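Local coordinates for protein putative NADPH-dependent oxidoreductase (Desulfitobacterium hafniense DCB-2, PDB 3DB2) that probably acts as an NADPH-dependent oxidoreductase of the GFO/IDH/MocA family, pairing a Rossmann nucleotide-binding domain with a second, sheet-based domain, its substrate unidentified, at residues Q85-G90 with T116-L121; L179-V184 with T233-P238; V197-N202 with L220-D225; N251-L256 with I274-A279. One frame throughout, in Å; residues are numbered along the deposited sequence. Where two conformers were deposited one is given.

Contact 1 of 4, residues Q85-G90 with T116-L121; sequences QCARSG and TGVKFL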
loop_
_atom_site.group_PDB
_atom_site.type_symbol
_atom_site.label_atom_id
_atom_site.label_comp_id
_atom_site.label_asym_id
_atom_site.label_seq_id
_atom_site.Cartn_x
_atom_site.Cartn_y
_atom_site.Cartn_z
ATOM N N GLN C 85 -11.509 -36.445 13.291
ATOM C CA GLN C 85 -12.580 -37.259 13.858
ATOM C C GLN C 85 -13.818 -37.245 12.995
ATOM O O GLN C 85 -14.449 -38.285 12.735
ATOM C CB GLN C 85 -12.902 -36.798 15.279
ATOM C CG GLN C 85 -13.707 -37.853 16.040
ATOM C CD GLN C 85 -14.207 -37.453 17.395
ATOM O OE1 GLN C 85 -13.983 -36.352 17.897
ATOM N NE2 GLN C 85 -14.919 -38.359 18.052
ATOM N N CYS C 86 -14.211 -36.084 12.457
ATOM C CA CYS C 86 -15.437 -36.065 11.642
ATOM C C CYS C 86 -15.239 -36.734 10.293
ATOM O O CYS C 86 -16.057 -37.510 9.834
ATOM C CB CYS C 86 -15.917 -34.629 11.439
ATOM S SG CYS C 86 -16.330 -33.793 12.965
ATOM N N ALA C 87 -14.118 -36.444 9.615
ATOM C CA ALA C 87 -13.887 -37.047 8.311
ATOM C C ALA C 87 -13.766 -38.560 8.415
ATOM O O ALA C 87 -14.217 -39.294 7.516
ATOM C CB ALA C 87 -12.638 -36.421 7.687
ATOM N N ARG C 88 -13.168 -39.063 9.493
ATOM C CA ARG C 88 -13.055 -40.525 9.596
ATOM C C ARG C 88 -14.401 -41.182 9.871
ATOM O O ARG C 88 -14.499 -42.403 9.668
ATOM C CB ARG C 88 -12.026 -40.900 10.661
ATOM C CG ARG C 88 -10.680 -40.250 10.464
ATOM C CD ARG C 88 -9.712 -40.574 11.587
ATOM N NE ARG C 88 -8.348 -40.403 11.061
ATOM C CZ ARG C 88 -7.262 -40.036 11.721
ATOM N NH1 ARG C 88 -7.321 -39.780 13.023
ATOM N NH2 ARG C 88 -6.113 -39.937 11.056
ATOM N N SER C 89 -15.404 -40.423 10.309
ATOM C CA SER C 89 -16.757 -40.946 10.397
ATOM C C SER C 89 -17.569 -40.655 9.144
ATOM O O SER C 89 -18.795 -40.834 9.105
ATOM C CB SER C 89 -17.544 -40.376 11.579
ATOM O OG SER C 89 -17.187 -41.081 12.766
ATOM N N GLY C 90 -16.913 -40.207 8.080
ATOM C CA GLY C 90 -17.564 -40.048 6.791
ATOM C C GLY C 90 -18.287 -38.733 6.630
ATOM O O GLY C 90 -19.002 -38.538 5.653
ATOM N N THR C 116 -9.877 -39.994 3.339
ATOM C CA THR C 116 -11.305 -40.307 3.452
ATOM C C THR C 116 -12.106 -39.949 2.221
ATOM O O THR C 116 -13.157 -40.556 1.958
ATOM C CB THR C 116 -11.838 -39.601 4.710
ATOM O OG1 THR C 116 -11.657 -38.198 4.570
ATOM C CG2 THR C 116 -10.985 -39.973 5.933
ATOM N N GLY C 117 -11.678 -38.993 1.415
ATOM C CA GLY C 117 -12.418 -38.605 0.226
ATOM C C GLY C 117 -13.671 -37.812 0.452
ATOM O O GLY C 117 -14.492 -37.641 -0.459
ATOM N N VAL C 118 -13.906 -37.291 1.655
ATOM C CA VAL C 118 -15.030 -36.371 1.884
ATOM C C VAL C 118 -14.772 -35.019 1.240
ATOM O O VAL C 118 -13.636 -34.632 0.991
ATOM C CB VAL C 118 -15.278 -36.249 3.400
ATOM C CG1 VAL C 118 -15.577 -37.627 3.970
ATOM C CG2 VAL C 118 -14.109 -35.656 4.133
ATOM N N LYS C 119 -15.786 -34.281 0.875
ATOM C CA LYS C 119 -15.854 -32.910 0.482
ATOM C C LYS C 119 -15.334 -32.048 1.645
ATOM O O LYS C 119 -15.574 -32.289 2.830
ATOM C CB LYS C 119 -17.253 -32.445 0.116
ATOM C CG LYS C 119 -17.905 -33.281 -0.975
ATOM C CD LYS C 119 -16.896 -33.773 -2.003
ATOM C CE LYS C 119 -17.656 -34.259 -3.241
ATOM N NZ LYS C 119 -16.755 -34.332 -4.426
ATOM N N PHE C 120 -14.609 -31.017 1.263
ATOM C CA PHE C 120 -13.978 -30.096 2.203
ATOM C C PHE C 120 -14.048 -28.677 1.657
ATOM O O PHE C 120 -13.631 -28.529 0.501
ATOM C CB PHE C 120 -12.546 -30.535 2.432
ATOM C CG PHE C 120 -11.733 -29.562 3.271
ATOM C CD1 PHE C 120 -11.759 -29.696 4.654
ATOM C CD2 PHE C 120 -10.965 -28.549 2.714
ATOM C CE1 PHE C 120 -11.066 -28.804 5.436
ATOM C CE2 PHE C 120 -10.269 -27.652 3.499
ATOM C CZ PHE C 120 -10.317 -27.800 4.865
ATOM N N LEU C 121 -14.463 -27.743 2.492
ATOM C CA LEU C 121 -14.321 -26.301 2.232
ATOM C C LEU C 121 -13.735 -25.654 3.480
ATOM O O LEU C 121 -14.182 -25.848 4.615
ATOM C CB LEU C 121 -15.625 -25.667 1.764
ATOM C CG LEU C 121 -15.641 -24.175 1.434
ATOM C CD1 LEU C 121 -14.780 -23.871 0.219
ATOM C CD2 LEU C 121 -17.061 -23.663 1.188
#

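Contact 2 of 4, residues L179-V184 with T233-P238; sequences LTQLGV and TNWACP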
loop_
_atom_site.group_PDB
_atom_site.type_symbol
_atom_site.label_atom_id
_atom_site.label_comp_id
_atom_site.label_asym_id
_atom_site.label_seq_id
_atom_site.Cartn_x
_atom_site.Cartn_y
_atom_site.Cartn_z
ATOM N N LEU C 179 -1.960 -10.377 10.993
ATOM C CA LEU C 179 -1.704 -11.083 9.718
ATOM C C LEU C 179 -2.528 -12.352 9.574
ATOM O O LEU C 179 -3.038 -12.688 8.496
ATOM C CB LEU C 179 -0.230 -11.428 9.661
ATOM C CG LEU C 179 0.410 -11.851 8.356
ATOM C CD1 LEU C 179 -0.094 -10.981 7.215
ATOM C CD2 LEU C 179 1.920 -11.810 8.532
ATOM N N THR C 180 -2.682 -13.091 10.687
ATOM C CA THR C 180 -3.564 -14.263 10.653
ATOM C C THR C 180 -5.033 -13.895 10.641
ATOM O O THR C 180 -5.762 -14.235 9.707
ATOM C CB THR C 180 -3.275 -15.167 11.871
ATOM O OG1 THR C 180 -1.962 -15.736 11.759
ATOM C CG2 THR C 180 -4.244 -16.326 11.899
ATOM N N GLN C 181 -5.513 -13.193 11.655
ATOM C CA GLN C 181 -6.924 -12.936 11.868
ATOM C C GLN C 181 -7.535 -12.107 10.739
ATOM O O GLN C 181 -8.677 -12.354 10.347
ATOM C CB GLN C 181 -7.184 -12.179 13.176
ATOM C CG GLN C 181 -7.128 -12.937 14.468
ATOM C CD GLN C 181 -7.017 -14.443 14.304
ATOM O OE1 GLN C 181 -8.019 -15.160 14.236
ATOM N NE2 GLN C 181 -5.765 -14.908 14.254
ATOM N N LEU C 182 -6.778 -11.117 10.270
ATOM C CA LEU C 182 -7.245 -10.192 9.244
ATOM C C LEU C 182 -6.595 -10.577 7.920
ATOM O O LEU C 182 -7.268 -10.683 6.895
ATOM C CB LEU C 182 -6.922 -8.732 9.580
ATOM C CG LEU C 182 -7.422 -8.179 10.914
ATOM C CD1 LEU C 182 -7.210 -6.663 11.010
ATOM C CD2 LEU C 182 -8.887 -8.523 11.112
ATOM N N GLY C 183 -5.300 -10.787 7.885
ATOM C CA GLY C 183 -4.591 -10.943 6.632
ATOM C C GLY C 183 -5.021 -12.145 5.822
ATOM O O GLY C 183 -4.930 -12.130 4.596
ATOM N N VAL C 184 -5.458 -13.241 6.478
ATOM C CA VAL C 184 -5.740 -14.441 5.673
ATOM C C VAL C 184 -6.873 -14.204 4.701
ATOM O O VAL C 184 -6.979 -14.796 3.626
ATOM C CB VAL C 184 -6.052 -15.604 6.639
ATOM C CG1 VAL C 184 -6.707 -16.775 5.924
ATOM C CG2 VAL C 184 -4.753 -16.045 7.295
ATOM N N THR C 233 -1.532 -5.004 7.355
ATOM C CA THR C 233 -2.406 -5.550 8.406
ATOM C C THR C 233 -2.057 -4.800 9.688
ATOM O O THR C 233 -0.880 -4.678 10.033
ATOM C CB THR C 233 -2.270 -7.062 8.605
ATOM O OG1 THR C 233 -0.893 -7.441 8.677
ATOM C CG2 THR C 233 -2.900 -7.801 7.431
ATOM N N ASN C 234 -3.025 -4.229 10.378
ATOM C CA ASN C 234 -2.728 -3.268 11.426
ATOM C C ASN C 234 -3.774 -3.399 12.522
ATOM O O ASN C 234 -4.958 -3.444 12.161
ATOM C CB ASN C 234 -2.709 -1.911 10.704
ATOM C CG ASN C 234 -2.144 -0.802 11.561
ATOM O OD1 ASN C 234 -2.536 -0.778 12.722
ATOM N ND2 ASN C 234 -1.288 0.050 10.985
ATOM N N TRP C 235 -3.347 -3.480 13.769
ATOM C CA TRP C 235 -4.292 -3.627 14.891
ATOM C C TRP C 235 -4.304 -2.372 15.744
ATOM O O TRP C 235 -4.690 -2.404 16.902
ATOM C CB TRP C 235 -3.959 -4.879 15.724
ATOM C CG TRP C 235 -4.823 -6.077 15.466
ATOM C CD1 TRP C 235 -6.000 -6.156 14.764
ATOM C CD2 TRP C 235 -4.577 -7.422 15.925
ATOM N NE1 TRP C 235 -6.476 -7.415 14.752
ATOM C CE2 TRP C 235 -5.631 -8.234 15.463
ATOM C CE3 TRP C 235 -3.585 -8.052 16.683
ATOM C CZ2 TRP C 235 -5.742 -9.601 15.706
ATOM C CZ3 TRP C 235 -3.703 -9.408 16.919
ATOM C CH2 TRP C 235 -4.757 -10.188 16.445
ATOM N N ALA C 236 -3.836 -1.270 15.166
ATOM C CA ALA C 236 -3.569 -0.031 15.891
ATOM C C ALA C 236 -4.239 1.187 15.291
ATOM O O ALA C 236 -3.731 2.295 15.516
ATOM C CB ALA C 236 -2.045 0.153 15.917
ATOM N N CYS C 237 -5.326 0.979 14.526
ATOM C CA CYS C 237 -6.036 2.096 13.924
ATOM C C CYS C 237 -7.489 1.802 13.597
ATOM O O CYS C 237 -7.957 0.673 13.587
ATOM C CB CYS C 237 -5.279 2.539 12.645
ATOM S SG CYS C 237 -5.227 1.213 11.397
ATOM N N PRO C 238 -8.294 2.827 13.329
ATOM C CA PRO C 238 -9.673 2.565 12.916
ATOM C C PRO C 238 -9.784 1.638 11.706
ATOM O O PRO C 238 -8.858 1.563 10.887
ATOM C CB PRO C 238 -10.200 3.942 12.564
ATOM C CG PRO C 238 -9.416 4.843 13.471
ATOM C CD PRO C 238 -8.010 4.272 13.441
#

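Contact 3 of 4, residues V197-N202 with L220-D225; sequences VARVFN and LLEFED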
loop_
_atom_site.group_PDB
_atom_site.type_symbol
_atom_site.label_atom_id
_atom_site.label_comp_id
_atom_site.label_asym_id
_atom_site.label_seq_id
_atom_site.Cartn_x
_atom_site.Cartn_y
_atom_site.Cartn_z
ATOM N N VAL C 197 1.103 -17.081 -4.854
ATOM C CA VAL C 197 2.254 -16.298 -4.422
ATOM C C VAL C 197 3.525 -17.127 -4.513
ATOM O O VAL C 197 3.509 -18.308 -4.174
ATOM C CB VAL C 197 2.025 -15.806 -2.987
ATOM C CG1 VAL C 197 3.294 -15.152 -2.470
ATOM C CG2 VAL C 197 0.828 -14.856 -2.933
ATOM N N ALA C 198 4.618 -16.525 -4.965
ATOM C CA ALA C 198 5.909 -17.200 -5.012
ATOM C C ALA C 198 6.790 -16.912 -3.811
ATOM O O ALA C 198 7.520 -17.759 -3.285
ATOM C CB ALA C 198 6.656 -16.818 -6.284
ATOM N N ARG C 199 6.830 -15.676 -3.356
ATOM C CA ARG C 199 7.691 -15.240 -2.271
ATOM C C ARG C 199 7.099 -14.034 -1.542
ATOM O O ARG C 199 6.236 -13.282 -2.047
ATOM C CB ARG C 199 9.101 -14.861 -2.735
ATOM C CG ARG C 199 9.172 -13.679 -3.704
ATOM C CD ARG C 199 10.605 -13.572 -4.281
ATOM N NE ARG C 199 10.845 -14.858 -4.968
ATOM C CZ ARG C 199 10.375 -15.135 -6.162
ATOM N NH1 ARG C 199 9.675 -14.250 -6.878
ATOM N NH2 ARG C 199 10.666 -16.360 -6.606
ATOM N N VAL C 200 7.556 -13.841 -0.306
ATOM C CA VAL C 200 7.077 -12.911 0.680
ATOM C C VAL C 200 8.205 -12.125 1.340
ATOM O O VAL C 200 9.222 -12.762 1.623
ATOM C CB VAL C 200 6.335 -13.679 1.812
ATOM C CG1 VAL C 200 5.717 -12.730 2.827
ATOM C CG2 VAL C 200 5.271 -14.595 1.230
ATOM N N PHE C 201 7.993 -10.843 1.619
ATOM C CA PHE C 201 8.866 -10.094 2.521
ATOM C C PHE C 201 7.940 -9.348 3.502
ATOM O O PHE C 201 6.938 -8.756 3.112
ATOM C CB PHE C 201 9.868 -9.166 1.830
ATOM C CG PHE C 201 10.755 -8.473 2.852
ATOM C CD1 PHE C 201 11.932 -9.105 3.245
ATOM C CD2 PHE C 201 10.456 -7.259 3.448
ATOM C CE1 PHE C 201 12.755 -8.536 4.208
ATOM C CE2 PHE C 201 11.281 -6.680 4.394
ATOM C CZ PHE C 201 12.439 -7.326 4.773
ATOM N N ASN C 202 8.314 -9.329 4.779
ATOM C CA ASN C 202 7.501 -8.557 5.725
ATOM C C ASN C 202 8.355 -7.743 6.694
ATOM O O ASN C 202 9.367 -8.239 7.179
ATOM C CB ASN C 202 6.598 -9.490 6.537
ATOM C CG ASN C 202 5.584 -8.827 7.414
ATOM O OD1 ASN C 202 4.655 -8.150 6.982
ATOM N ND2 ASN C 202 5.661 -8.995 8.725
ATOM N N LEU C 220 5.177 -7.515 1.441
ATOM C CA LEU C 220 5.272 -7.563 -0.016
ATOM C C LEU C 220 5.226 -9.027 -0.485
ATOM O O LEU C 220 5.794 -9.934 0.103
ATOM C CB LEU C 220 6.548 -6.917 -0.523
ATOM C CG LEU C 220 6.729 -5.451 -0.149
ATOM C CD1 LEU C 220 7.989 -4.918 -0.843
ATOM C CD2 LEU C 220 5.513 -4.613 -0.486
ATOM N N LEU C 221 4.548 -9.229 -1.589
ATOM C CA LEU C 221 4.385 -10.486 -2.284
ATOM C C LEU C 221 4.798 -10.357 -3.746
ATOM O O LEU C 221 4.537 -9.358 -4.401
ATOM C CB LEU C 221 2.926 -10.953 -2.205
ATOM C CG LEU C 221 2.257 -10.775 -0.835
ATOM C CD1 LEU C 221 0.838 -10.259 -0.994
ATOM C CD2 LEU C 221 2.267 -12.084 -0.075
ATOM N N GLU C 222 5.453 -11.381 -4.269
ATOM C CA GLU C 222 5.665 -11.544 -5.710
ATOM C C GLU C 222 4.955 -12.838 -6.112
ATOM O O GLU C 222 5.155 -13.842 -5.406
ATOM C CB GLU C 222 7.108 -11.653 -6.133
ATOM C CG GLU C 222 7.895 -10.369 -6.021
ATOM C CD GLU C 222 9.135 -10.415 -6.909
ATOM O OE1 GLU C 222 9.908 -11.385 -6.834
ATOM O OE2 GLU C 222 9.330 -9.454 -7.676
ATOM N N PHE C 223 4.193 -12.786 -7.177
ATOM C CA PHE C 223 3.395 -13.897 -7.677
ATOM C C PHE C 223 4.235 -14.797 -8.589
ATOM O O PHE C 223 5.296 -14.377 -9.039
ATOM C CB PHE C 223 2.130 -13.403 -8.417
ATOM C CG PHE C 223 1.153 -12.904 -7.333
ATOM C CD1 PHE C 223 1.229 -11.596 -6.897
ATOM C CD2 PHE C 223 0.234 -13.766 -6.795
ATOM C CE1 PHE C 223 0.391 -11.129 -5.892
ATOM C CE2 PHE C 223 -0.593 -13.320 -5.758
ATOM C CZ PHE C 223 -0.489 -12.021 -5.302
ATOM N N GLU C 224 3.753 -16.015 -8.827
ATOM C CA GLU C 224 4.503 -16.933 -9.686
ATOM C C GLU C 224 4.618 -16.382 -11.103
ATOM O O GLU C 224 5.583 -16.669 -11.809
ATOM C CB GLU C 224 3.826 -18.311 -9.648
ATOM C CG GLU C 224 4.499 -19.300 -8.718
ATOM C CD GLU C 224 3.685 -19.691 -7.505
ATOM O OE1 GLU C 224 3.487 -20.919 -7.338
ATOM O OE2 GLU C 224 3.263 -18.782 -6.754
ATOM N N ASP C 225 3.653 -15.563 -11.513
ATOM C CA ASP C 225 3.736 -14.949 -12.849
ATOM C C ASP C 225 4.416 -13.590 -12.866
ATOM O O ASP C 225 4.438 -12.907 -13.893
ATOM C CB ASP C 225 2.334 -14.869 -13.464
ATOM C CG ASP C 225 1.447 -13.773 -12.930
ATOM O OD1 ASP C 225 1.821 -13.098 -11.947
ATOM O OD2 ASP C 225 0.352 -13.547 -13.496
HETATM O O HOH W 1 7.951 -14.808 -9.289
#

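Contact 4 of 4, residues N251-L256 with I274-A279; sequences NLFYQL and IKREFA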
loop_
_atom_site.group_PDB
_atom_site.type_symbol
_atom_site.label_atom_id
_atom_site.label_comp_id
_atom_site.label_asym_id
_atom_site.label_seq_id
_atom_site.Cartn_x
_atom_site.Cartn_y
_atom_site.Cartn_z
ATOM N N ASN C 251 -7.653 1.507 -13.219
ATOM C CA ASN C 251 -7.425 1.059 -11.834
ATOM C C ASN C 251 -8.755 0.832 -11.120
ATOM O O ASN C 251 -9.721 1.523 -11.400
ATOM C CB ASN C 251 -6.636 2.110 -11.093
ATOM C CG ASN C 251 -5.277 2.380 -11.680
ATOM O OD1 ASN C 251 -4.614 1.526 -12.223
ATOM N ND2 ASN C 251 -4.845 3.641 -11.567
ATOM N N LEU C 252 -8.783 -0.104 -10.181
ATOM C CA LEU C 252 -9.949 -0.304 -9.335
ATOM C C LEU C 252 -9.611 0.035 -7.878
ATOM O O LEU C 252 -8.533 -0.375 -7.409
ATOM C CB LEU C 252 -10.388 -1.750 -9.398
ATOM C CG LEU C 252 -10.630 -2.373 -10.753
ATOM C CD1 LEU C 252 -10.855 -3.867 -10.620
ATOM C CD2 LEU C 252 -11.810 -1.676 -11.424
ATOM N N PHE C 253 -10.535 0.702 -7.238
ATOM C CA PHE C 253 -10.426 1.047 -5.812
ATOM C C PHE C 253 -11.673 0.557 -5.086
ATOM O O PHE C 253 -12.768 1.048 -5.305
ATOM C CB PHE C 253 -10.294 2.551 -5.590
ATOM C CG PHE C 253 -9.202 3.210 -6.406
ATOM C CD1 PHE C 253 -7.877 2.917 -6.144
ATOM C CD2 PHE C 253 -9.535 4.113 -7.413
ATOM C CE1 PHE C 253 -6.879 3.537 -6.887
ATOM C CE2 PHE C 253 -8.531 4.718 -8.170
ATOM C CZ PHE C 253 -7.218 4.392 -7.924
ATOM N N TYR C 254 -11.491 -0.410 -4.212
ATOM C CA TYR C 254 -12.543 -1.030 -3.420
ATOM C C TYR C 254 -12.325 -0.717 -1.932
ATOM O O TYR C 254 -11.184 -0.795 -1.459
ATOM C CB TYR C 254 -12.550 -2.530 -3.616
ATOM C CG TYR C 254 -13.438 -3.383 -2.754
ATOM C CD1 TYR C 254 -14.815 -3.394 -2.939
ATOM C CD2 TYR C 254 -12.918 -4.205 -1.751
ATOM C CE1 TYR C 254 -15.628 -4.176 -2.146
ATOM C CE2 TYR C 254 -13.753 -4.999 -0.967
ATOM C CZ TYR C 254 -15.109 -4.981 -1.167
ATOM O OH TYR C 254 -15.980 -5.753 -0.421
ATOM N N GLN C 255 -13.406 -0.375 -1.269
ATOM C CA GLN C 255 -13.514 -0.138 0.152
ATOM C C GLN C 255 -14.698 -0.906 0.734
ATOM O O GLN C 255 -15.773 -0.852 0.149
ATOM C CB GLN C 255 -13.730 1.354 0.473
ATOM C CG GLN C 255 -12.505 2.231 0.418
ATOM C CD GLN C 255 -11.630 2.190 1.652
ATOM O OE1 GLN C 255 -12.003 1.650 2.696
ATOM N NE2 GLN C 255 -10.423 2.757 1.579
ATOM N N LEU C 256 -14.508 -1.589 1.845
ATOM C CA LEU C 256 -15.638 -2.231 2.531
ATOM C C LEU C 256 -15.752 -1.781 3.975
ATOM O O LEU C 256 -14.714 -1.628 4.621
ATOM C CB LEU C 256 -15.460 -3.737 2.449
ATOM C CG LEU C 256 -16.405 -4.606 3.287
ATOM C CD1 LEU C 256 -17.780 -4.593 2.617
ATOM C CD2 LEU C 256 -15.782 -5.976 3.433
ATOM N N ILE C 274 -14.698 1.602 -7.348
ATOM C CA ILE C 274 -14.588 2.738 -8.291
ATOM C C ILE C 274 -13.558 2.336 -9.318
ATOM O O ILE C 274 -12.557 1.728 -8.973
ATOM C CB ILE C 274 -14.264 4.012 -7.516
ATOM C CG1 ILE C 274 -15.501 4.616 -6.803
ATOM C CG2 ILE C 274 -13.556 5.010 -8.419
ATOM C CD1 ILE C 274 -16.227 5.614 -7.695
ATOM N N LYS C 275 -13.820 2.623 -10.585
ATOM C CA LYS C 275 -12.938 2.428 -11.705
ATOM C C LYS C 275 -12.356 3.782 -12.150
ATOM O O LYS C 275 -13.104 4.724 -12.413
ATOM C CB LYS C 275 -13.662 1.823 -12.903
ATOM C CG LYS C 275 -12.833 1.321 -14.055
ATOM C CD LYS C 275 -13.718 1.079 -15.292
ATOM C CE LYS C 275 -13.145 -0.005 -16.194
ATOM N NZ LYS C 275 -13.889 -0.082 -17.483
ATOM N N ARG C 276 -11.043 3.838 -12.224
ATOM C CA ARG C 276 -10.350 5.027 -12.718
ATOM C C ARG C 276 -9.828 4.713 -14.116
ATOM O O ARG C 276 -9.005 3.797 -14.242
ATOM C CB ARG C 276 -9.221 5.456 -11.789
ATOM C CG ARG C 276 -8.413 6.619 -12.406
ATOM C CD ARG C 276 -7.382 7.129 -11.388
ATOM N NE ARG C 276 -8.150 7.776 -10.317
ATOM C CZ ARG C 276 -7.561 8.378 -9.285
ATOM N NH1 ARG C 276 -6.233 8.387 -9.234
ATOM N NH2 ARG C 276 -8.318 8.946 -8.355
ATOM N N GLU C 277 -10.302 5.428 -15.142
ATOM C CA GLU C 277 -9.929 5.035 -16.501
ATOM C C GLU C 277 -9.675 6.268 -17.345
ATOM O O GLU C 277 -10.081 7.343 -16.910
ATOM C CB GLU C 277 -11.051 4.207 -17.145
ATOM C CG GLU C 277 -12.316 5.038 -17.231
ATOM C CD GLU C 277 -13.499 4.362 -17.864
ATOM O OE1 GLU C 277 -13.327 3.227 -18.335
ATOM O OE2 GLU C 277 -14.579 4.990 -17.852
ATOM N N PHE C 278 -9.038 6.104 -18.494
ATOM C CA PHE C 278 -8.845 7.228 -19.404
ATOM C C PHE C 278 -10.205 7.536 -20.027
ATOM O O PHE C 278 -10.882 6.584 -20.404
ATOM C CB PHE C 278 -7.809 6.941 -20.484
ATOM C CG PHE C 278 -6.466 6.492 -19.946
ATOM C CD1 PHE C 278 -5.604 7.439 -19.406
ATOM C CD2 PHE C 278 -6.104 5.161 -19.973
ATOM C CE1 PHE C 278 -4.379 7.040 -18.907
ATOM C CE2 PHE C 278 -4.871 4.758 -19.489
ATOM C CZ PHE C 278 -4.019 5.709 -18.950
ATOM N N ALA C 279 -10.516 8.815 -20.080
ATOM C CA ALA C 279 -11.723 9.351 -20.704
ATOM C C ALA C 279 -11.313 10.135 -21.957
ATOM O O ALA C 279 -10.146 10.089 -22.366
ATOM C CB ALA C 279 -12.514 10.214 -19.735
#

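Contact 1 of 4, residues Q85-G90 with T116-L121
R88 and T116, at the C-terminal ends of helices 79-88 and 103-116, bring their CA atoms to 6.4 Å, and no hydrogen bond crosses between the two segments. A87 does most of the touching from its side. Its CB sits 3.7 Å from T116 OG1 and 3.9 Å from V118 CG2, while its carbonyl O meets the methyl of T116, with A87 O to CG2 at 3.7 Å. T116 holds OG1 between its own backbone N and carbonyl carbon (chi1 61°), where the hydroxyl is bonded to V112 O one turn back in its helix; that torsion leaves CG2 as the branch that leans over the end of the A87 helix. V118 divides its two methyls: CG2 goes to A87, and CG1 lies 3.9 Å from G90 O, with I113 and H92 also against the side chain. G90, at positive phi, is the C-prime residue of a Schellman motif, its N bonded to A87 O and K91 N bonded to C86 O. G117 likewise turns to positive phi as its helix ends. Two helices ending side by side, before parallel strands 92-96 and 120-123, belong to the beta-alpha-beta succession of the Rossmann fold, here at its edge.

Contact 2 of 4, residues L179-V184 with T233-P238
T233 and G183 make the tight end of this contact. The methyl CG2 of T233 lies 3.7 Å from G183 CA; a CB on that glycine would be tight against the methyl and clash with L179 O, consistent with glycine at this approach. On the same threonine, OG1 sits 3.9 Å from L179 CD1; the hydroxyl bonds N217 ND2 on the neighbouring strand 216-223. The L182 methyl CD1 reaches the pyrrole part of W235, 3.9 Å from NE1. The looser part is the outer one, where partly exposed Q181 brings only its aliphatic stem to the indole: CG lies near the ring plane at the benzo edge, 3.8 Å from W235 CZ2, and the amide plane is turned 36° from the ring. The unusual first torsion of W235 (chi1 -101°) turns the indole toward Q181 and L182. Were W235 an alanine, L182 CD1 and the stem of Q181 would probably lose their partner, with a gap opened beside P178. Between T233 and W235, N234 closes an Asx turn, OD1 taking A236 N at 2.8 Å, and its ND2 bonds S148 OG of the second subunit. With no hydrogen bond across, shape and apolar contact hold the turn between helices 178-181 and 183-194 to W235 and the end of strand 228-234, the polar atoms of T233 and N234 serving sheet, Asx turn and dimer.

Contact 3 of 4, residues V197-N202 with L220-D225
R199 and E222 form a salt bridge across the beta hairpin of strands 197-205 and 216-223, NH1 to OE1 at 2.9 Å. The bond is bent, 141° at the hydrogen; NH1 meets the anti side of OE1, 31° out of the carboxylate plane. R199 CG stands between its backbone N and carbonyl carbon (chi1 63°), and a bend at chi3 brings NH1 back to E222. R199 NH2 has a second acid, E348, and E222 OE2 pairs with K205 of the second subunit, so the couple belongs to a larger charge network at the dimer interface. A methionine in place of R199 would probably leave E222 OE1 and E348 without their positive mate. The backbone beneath carries a classic beta bulge: A198 N (2.8 Å) and R199 N (3.2 Å) both donate to E222 O, in its carbonyl plane. Beyond it E222 N returns to R199 O, and F201 and L220 exchange two bonds. In the packing, R199 CG rests 3.8 Å from E222 CB, V197 presses CG2 to 3.5 Å from F223 CE2, and F201 stacks on F201 of the second subunit. One water bridges the bulged end, accepting from R199 NH1 at 3.0 Å and donating to F223 O at 2.7 Å.

Contact 4 of 4, residues N251-L256 with I274-A279
N251 and R276 open a regular antiparallel pairing of strands 250-256 and 271-278, toward one end of the second domain's mixed sheet. Backbone bonds come in two pairs. N251 and R276 exchange N-H and carbonyl, both bonds at 2.8 Å, and F253 and I274 do the same. Between them lies the non-hydrogen-bonded pair L252 and K275, where CA-H groups lean on carbonyls: K275 CA is 3.4 Å from N251 O, and L252 CA is 3.3 Å from I274 O.

Charged and polar side chains mostly find partners outside the pair. R276 NE forms a salt bridge with D292 on the next strand and NH1 reaches G239 O of the second subunit, while N251 ND2 bonds P238 O of that subunit. K275 NZ pairs with E143, and weakly with E277 OE1.

Apolar packing splits by face. On the face with L252 and K275, the leucine methyl CD2 meets the lysine stem at CG, 4.1 Å away, with M138 against both. The other face carries N251, F253, I274 and R276, with F253 CD2 4.2 Å from I274 CG2. R276 CG runs out anti to the backbone N (chi1 174°) and a bend at chi3 brings the guanidinium back to the ring. The planes stand 71° apart: the ring edge meets one guanidinium face, offset toward its rim, F253 CE2 lying 3.8 Å from R276 NE.

Contact 1 stands apart, a surface meeting in the Rossmann domain, its centre about 31 Å or more from those of the other three. Those three share one mixed sheet and all touch the second subunit. Contacts 2 and 3 are buried and neighbours, about 5 Å apart at their nearest atoms, since helix 183-194 runs on to strand 197-205 and strands 216-223 and 228-234 are adjacent. Contact 4, only partly buried, lies toward the far side of the sheet. Contact 1 packs one helix end on another and the loop after it, contact 2 the turn between two helices on a strand end; neither has a hydrogen bond across, whereas contacts 3 and 4 are strand pairs with backbone ladders.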